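Local coordinates for secreted effector protein SifA (Salmonella typhimurium, PDB 3CXB), which is translocated into host cells, where it interacts with host PLEKHM2 and is required for endosomal tubulation and the formation of Salmonella-induced filaments, at residues Glu108-Phe119 and Glu122-Asp133. Numbering follows the deposited sequence.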
loop_
_atom_site.group_PDB
_atom_site.type_symbol
_atom_site.label_atom_id
_atom_site.label_comp_id
_atom_site.label_asym_id
_atom_site.label_seq_id
_atom_site.Cartn_x
_atom_site.Cartn_y
_atom_site.Cartn_z
ATOM N N GLU A 108 -24.473 10.735 0.160
ATOM C CA GLU A 108 -23.273 10.078 0.658
ATOM C C GLU A 108 -23.185 10.002 2.174
ATOM O O GLU A 108 -23.285 11.014 2.866
ATOM C CB GLU A 108 -22.040 10.801 0.133
ATOM C CG GLU A 108 -21.982 10.909 -1.378
ATOM C CD GLU A 108 -20.782 11.693 -1.847
ATOM O OE1 GLU A 108 -20.484 11.650 -3.056
ATOM O OE2 GLU A 108 -20.138 12.361 -1.009
ATOM N N LEU A 109 -22.979 8.790 2.680
ATOM C CA LEU A 109 -22.857 8.535 4.111
ATOM C C LEU A 109 -21.448 8.868 4.627
ATOM O O LEU A 109 -21.275 9.405 5.734
ATOM C CB LEU A 109 -23.182 7.067 4.394
ATOM C CG LEU A 109 -24.641 6.634 4.189
ATOM C CD1 LEU A 109 -24.763 5.173 4.514
ATOM C CD2 LEU A 109 -25.591 7.456 5.078
ATOM N N LEU A 110 -20.450 8.552 3.810
ATOM C CA LEU A 110 -19.055 8.803 4.142
ATOM C C LEU A 110 -18.332 9.076 2.842
ATOM O O LEU A 110 -18.431 8.311 1.892
ATOM C CB LEU A 110 -18.455 7.578 4.838
ATOM C CG LEU A 110 -17.000 7.615 5.316
ATOM C CD1 LEU A 110 -16.885 8.568 6.494
ATOM C CD2 LEU A 110 -16.547 6.224 5.718
ATOM N N ARG A 111 -17.602 10.175 2.800
ATOM C CA ARG A 111 -16.890 10.551 1.592
ATOM C C ARG A 111 -15.413 10.754 1.891
ATOM O O ARG A 111 -15.060 11.461 2.823
ATOM C CB ARG A 111 -17.486 11.851 1.059
ATOM C CG ARG A 111 -16.894 12.352 -0.246
ATOM C CD ARG A 111 -17.464 13.729 -0.594
ATOM N NE ARG A 111 -16.793 14.310 -1.753
ATOM C CZ ARG A 111 -16.904 13.837 -2.989
ATOM N NH1 ARG A 111 -16.249 14.417 -3.989
ATOM N NH2 ARG A 111 -17.691 12.797 -3.226
ATOM N N ILE A 112 -14.547 10.137 1.100
ATOM C CA ILE A 112 -13.107 10.278 1.281
ATOM C C ILE A 112 -12.531 10.707 -0.046
ATOM O O ILE A 112 -12.685 10.002 -1.048
ATOM C CB ILE A 112 -12.428 8.945 1.648
ATOM C CG1 ILE A 112 -12.794 8.522 3.076
ATOM C CG2 ILE A 112 -10.928 9.086 1.520
ATOM C CD1 ILE A 112 -12.330 7.092 3.430
ATOM N N THR A 113 -11.873 11.860 -0.082
ATOM C CA THR A 113 -11.285 12.283 -1.346
ATOM C C THR A 113 -9.791 12.357 -1.132
ATOM O O THR A 113 -9.331 12.660 -0.031
ATOM C CB THR A 113 -11.829 13.647 -1.783
ATOM O OG1 THR A 113 -11.333 14.651 -0.895
ATOM C CG2 THR A 113 -13.372 13.651 -1.729
ATOM N N GLN A 114 -9.033 12.030 -2.168
ATOM C CA GLN A 114 -7.587 12.073 -2.065
ATOM C C GLN A 114 -7.041 12.736 -3.310
ATOM O O GLN A 114 -7.160 12.225 -4.423
ATOM C CB GLN A 114 -6.992 10.664 -1.904
ATOM C CG GLN A 114 -7.744 9.761 -0.926
ATOM C CD GLN A 114 -6.935 8.547 -0.486
ATOM O OE1 GLN A 114 -6.040 8.061 -1.200
ATOM N NE2 GLN A 114 -7.256 8.042 0.690
ATOM N N ASN A 115 -6.454 13.900 -3.104
ATOM C CA ASN A 115 -5.872 14.675 -4.174
ATOM C C ASN A 115 -4.380 14.418 -4.160
ATOM O O ASN A 115 -3.915 13.486 -3.516
ATOM C CB ASN A 115 -6.177 16.153 -3.939
ATOM C CG ASN A 115 -7.658 16.415 -3.797
ATOM O OD1 ASN A 115 -8.423 16.221 -4.734
ATOM N ND2 ASN A 115 -8.075 16.842 -2.618
ATOM N N THR A 116 -3.636 15.260 -4.860
ATOM C CA THR A 116 -2.187 15.129 -4.954
ATOM C C THR A 116 -1.391 15.427 -3.692
ATOM O O THR A 116 -0.342 14.831 -3.464
ATOM C CB THR A 116 -1.648 16.041 -6.054
ATOM O OG1 THR A 116 -2.148 17.373 -5.848
ATOM C CG2 THR A 116 -2.092 15.540 -7.424
ATOM N N ASP A 117 -1.886 16.351 -2.877
ATOM C CA ASP A 117 -1.178 16.739 -1.663
ATOM C C ASP A 117 -1.960 16.634 -0.368
ATOM O O ASP A 117 -1.386 16.724 0.711
ATOM C CB ASP A 117 -0.690 18.172 -1.802
ATOM C CG ASP A 117 0.795 18.274 -1.715
ATOM O OD1 ASP A 117 1.319 19.380 -1.964
ATOM O OD2 ASP A 117 1.429 17.240 -1.393
ATOM N N THR A 118 -3.267 16.448 -0.474
ATOM C CA THR A 118 -4.107 16.366 0.708
ATOM C C THR A 118 -5.151 15.287 0.540
ATOM O O THR A 118 -5.270 14.680 -0.512
ATOM C CB THR A 118 -4.853 17.673 0.925
ATOM O OG1 THR A 118 -5.956 17.744 0.007
ATOM C CG2 THR A 118 -3.919 18.852 0.677
ATOM N N PHE A 119 -5.898 15.046 1.600
ATOM C CA PHE A 119 -6.971 14.084 1.555
ATOM C C PHE A 119 -7.946 14.492 2.643
ATOM O O PHE A 119 -7.537 14.986 3.701
ATOM C CB PHE A 119 -6.429 12.678 1.768
ATOM C CG PHE A 119 -5.597 12.518 2.993
ATOM C CD1 PHE A 119 -6.185 12.182 4.205
ATOM C CD2 PHE A 119 -4.216 12.626 2.924
ATOM C CE1 PHE A 119 -5.407 11.939 5.353
ATOM C CE2 PHE A 119 -3.433 12.390 4.060
ATOM C CZ PHE A 119 -4.044 12.041 5.286
ATOM N N GLU A 122 -15.578 13.243 4.791
ATOM C CA GLU A 122 -16.854 13.818 5.222
ATOM C C GLU A 122 -17.742 12.735 5.846
ATOM O O GLU A 122 -17.712 11.575 5.436
ATOM C CB GLU A 122 -17.570 14.478 4.047
ATOM C CG GLU A 122 -16.865 15.711 3.526
ATOM C CD GLU A 122 -17.511 16.263 2.279
ATOM O OE1 GLU A 122 -18.694 16.682 2.336
ATOM O OE2 GLU A 122 -16.828 16.272 1.233
ATOM N N VAL A 123 -18.514 13.111 6.855
ATOM C CA VAL A 123 -19.384 12.168 7.534
ATOM C C VAL A 123 -20.777 12.737 7.530
ATOM O O VAL A 123 -21.061 13.691 8.257
ATOM C CB VAL A 123 -18.975 11.961 8.996
ATOM C CG1 VAL A 123 -19.980 11.049 9.674
ATOM C CG2 VAL A 123 -17.576 11.363 9.076
ATOM N N MET A 124 -21.642 12.139 6.713
ATOM C CA MET A 124 -23.030 12.579 6.575
ATOM C C MET A 124 -23.065 13.947 5.921
ATOM O O MET A 124 -24.040 14.680 6.048
ATOM C CB MET A 124 -23.726 12.643 7.943
ATOM C CG MET A 124 -23.771 11.313 8.721
ATOM S SD MET A 124 -24.359 9.909 7.734
ATOM C CE MET A 124 -25.964 10.568 7.197
ATOM N N GLY A 125 -21.982 14.282 5.226
ATOM C CA GLY A 125 -21.885 15.559 4.542
ATOM C C GLY A 125 -21.045 16.554 5.313
ATOM O O GLY A 125 -20.795 17.641 4.817
ATOM N N ASN A 126 -20.605 16.190 6.515
ATOM C CA ASN A 126 -19.794 17.083 7.350
ATOM C C ASN A 126 -18.297 16.895 7.121
ATOM O O ASN A 126 -17.799 15.774 7.114
ATOM C CB ASN A 126 -20.124 16.829 8.813
ATOM C CG ASN A 126 -21.602 16.918 9.077
ATOM O OD1 ASN A 126 -22.186 18.000 9.008
ATOM N ND2 ASN A 126 -22.230 15.775 9.355
ATOM N N LEU A 127 -17.565 17.984 6.939
ATOM C CA LEU A 127 -16.135 17.856 6.697
ATOM C C LEU A 127 -15.509 17.503 8.020
ATOM O O LEU A 127 -15.599 18.285 8.957
ATOM C CB LEU A 127 -15.586 19.172 6.169
ATOM C CG LEU A 127 -14.078 19.358 6.137
ATOM C CD1 LEU A 127 -13.428 18.261 5.332
ATOM C CD2 LEU A 127 -13.766 20.727 5.557
ATOM N N TYR A 128 -14.906 16.325 8.137
ATOM C CA TYR A 128 -14.316 15.973 9.424
ATOM C C TYR A 128 -12.841 16.279 9.500
ATOM O O TYR A 128 -12.292 16.410 10.590
ATOM C CB TYR A 128 -14.558 14.495 9.776
ATOM C CG TYR A 128 -15.556 14.291 10.911
ATOM C CD1 TYR A 128 -15.123 14.021 12.213
ATOM C CD2 TYR A 128 -16.928 14.474 10.696
ATOM C CE1 TYR A 128 -16.044 13.953 13.280
ATOM C CE2 TYR A 128 -17.842 14.409 11.743
ATOM C CZ TYR A 128 -17.403 14.156 13.028
ATOM O OH TYR A 128 -18.330 14.141 14.043
ATOM N N PHE A 129 -12.187 16.351 8.350
ATOM C CA PHE A 129 -10.771 16.688 8.331
ATOM C C PHE A 129 -10.156 16.791 6.958
ATOM O O PHE A 129 -10.588 16.136 6.013
ATOM C CB PHE A 129 -9.939 15.711 9.186
ATOM C CG PHE A 129 -9.843 14.314 8.644
ATOM C CD1 PHE A 129 -10.314 13.238 9.402
ATOM C CD2 PHE A 129 -9.242 14.051 7.413
ATOM C CE1 PHE A 129 -10.191 11.919 8.948
ATOM C CE2 PHE A 129 -9.114 12.737 6.949
ATOM C CZ PHE A 129 -9.593 11.669 7.723
ATOM N N LEU A 130 -9.149 17.645 6.856
ATOM C CA LEU A 130 -8.414 17.809 5.630
ATOM C C LEU A 130 -6.976 17.791 6.122
ATOM O O LEU A 130 -6.552 18.673 6.864
ATOM C CB LEU A 130 -8.763 19.130 4.970
ATOM C CG LEU A 130 -8.254 19.184 3.527
ATOM C CD1 LEU A 130 -8.975 20.292 2.804
ATOM C CD2 LEU A 130 -6.746 19.428 3.488
ATOM N N MET A 131 -6.243 16.749 5.746
ATOM C CA MET A 131 -4.853 16.605 6.158
ATOM C C MET A 131 -3.940 16.871 4.973
ATOM O O MET A 131 -4.354 16.781 3.810
ATOM C CB MET A 131 -4.602 15.187 6.693
ATOM C CG MET A 131 -5.460 14.800 7.875
ATOM S SD MET A 131 -5.109 15.854 9.288
ATOM C CE MET A 131 -3.426 15.261 9.754
ATOM N N LYS A 132 -2.698 17.220 5.254
ATOM C CA LYS A 132 -1.765 17.453 4.178
ATOM C C LYS A 132 -0.553 16.598 4.421
ATOM O O LYS A 132 0.147 16.796 5.399
ATOM C CB LYS A 132 -1.355 18.915 4.121
ATOM C CG LYS A 132 -0.127 19.133 3.266
ATOM C CD LYS A 132 0.031 20.568 2.841
ATOM C CE LYS A 132 -1.041 20.962 1.847
ATOM N NZ LYS A 132 -0.705 22.280 1.199
ATOM N N ASP A 133 -0.305 15.629 3.554
ATOM C CA ASP A 133 0.865 14.791 3.736
ATOM C C ASP A 133 1.884 15.152 2.672
ATOM O O ASP A 133 1.669 16.065 1.883
ATOM C CB ASP A 133 0.484 13.306 3.710
ATOM C CG ASP A 133 -0.198 12.884 2.428
ATOM O OD1 ASP A 133 -0.757 13.754 1.733
ATOM O OD2 ASP A 133 -0.183 11.664 2.128
HETATM O O HOH W 1 -20.497 12.358 3.942
#
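Arg111 and Glu122 sit side by side on neighbouring strands of an antiparallel meander in which strand 118-123 forms one hairpin with strand 108-114 and a second with strand 126-132. Two backbone bonds define their register, the shorter being Glu122 N to Arg111 O at 2.7 Å. With CG anti to the backbone N and the chain extended to NE, Arg111 runs alongside Glu122; the carboxylate reaches the guanidinium at its edge, the two planes 75° apart. That twist rules out a flat two-pronged pairing, and the salt bridge from Arg111 NE to Glu122 OE2 is long, 3.6 Å. Glu108 completes the network through Arg111 NH2 and is itself salt-bridged to Arg99, so the acidic charges are probably balanced by two arginines.

At the type I' turn Val123-Asn126, the Met124 chain, bent at chi2 and chi3, brings CE to 3.8 Å from Leu109 CD2. Water 1 bridges the hairpin, accepting from Gly125 N and donating to Glu108 O. Leu110 and Val123 meet obliquely through CD1 and CG2, both side chains packing on Leu54 of helix 42-54.

In the second hairpin, Phe119 crosses Met131, whose CB lies over one ring face, 3.9 Å from the centroid and 28° off the normal, as expected of a CH-pi contact. Phe129 CE2 adds an apolar contact at Phe119 CD1, and Leu65 of helix 62-75 also touches the Phe119 side chain. Asp133, salt-bridged to Arg62 of that helix, meets the Phe119 ring at its edge with its carboxylate turned nearly perpendicular, 88°, placing Asp133 CG 3.7 Å from Phe119 CE2.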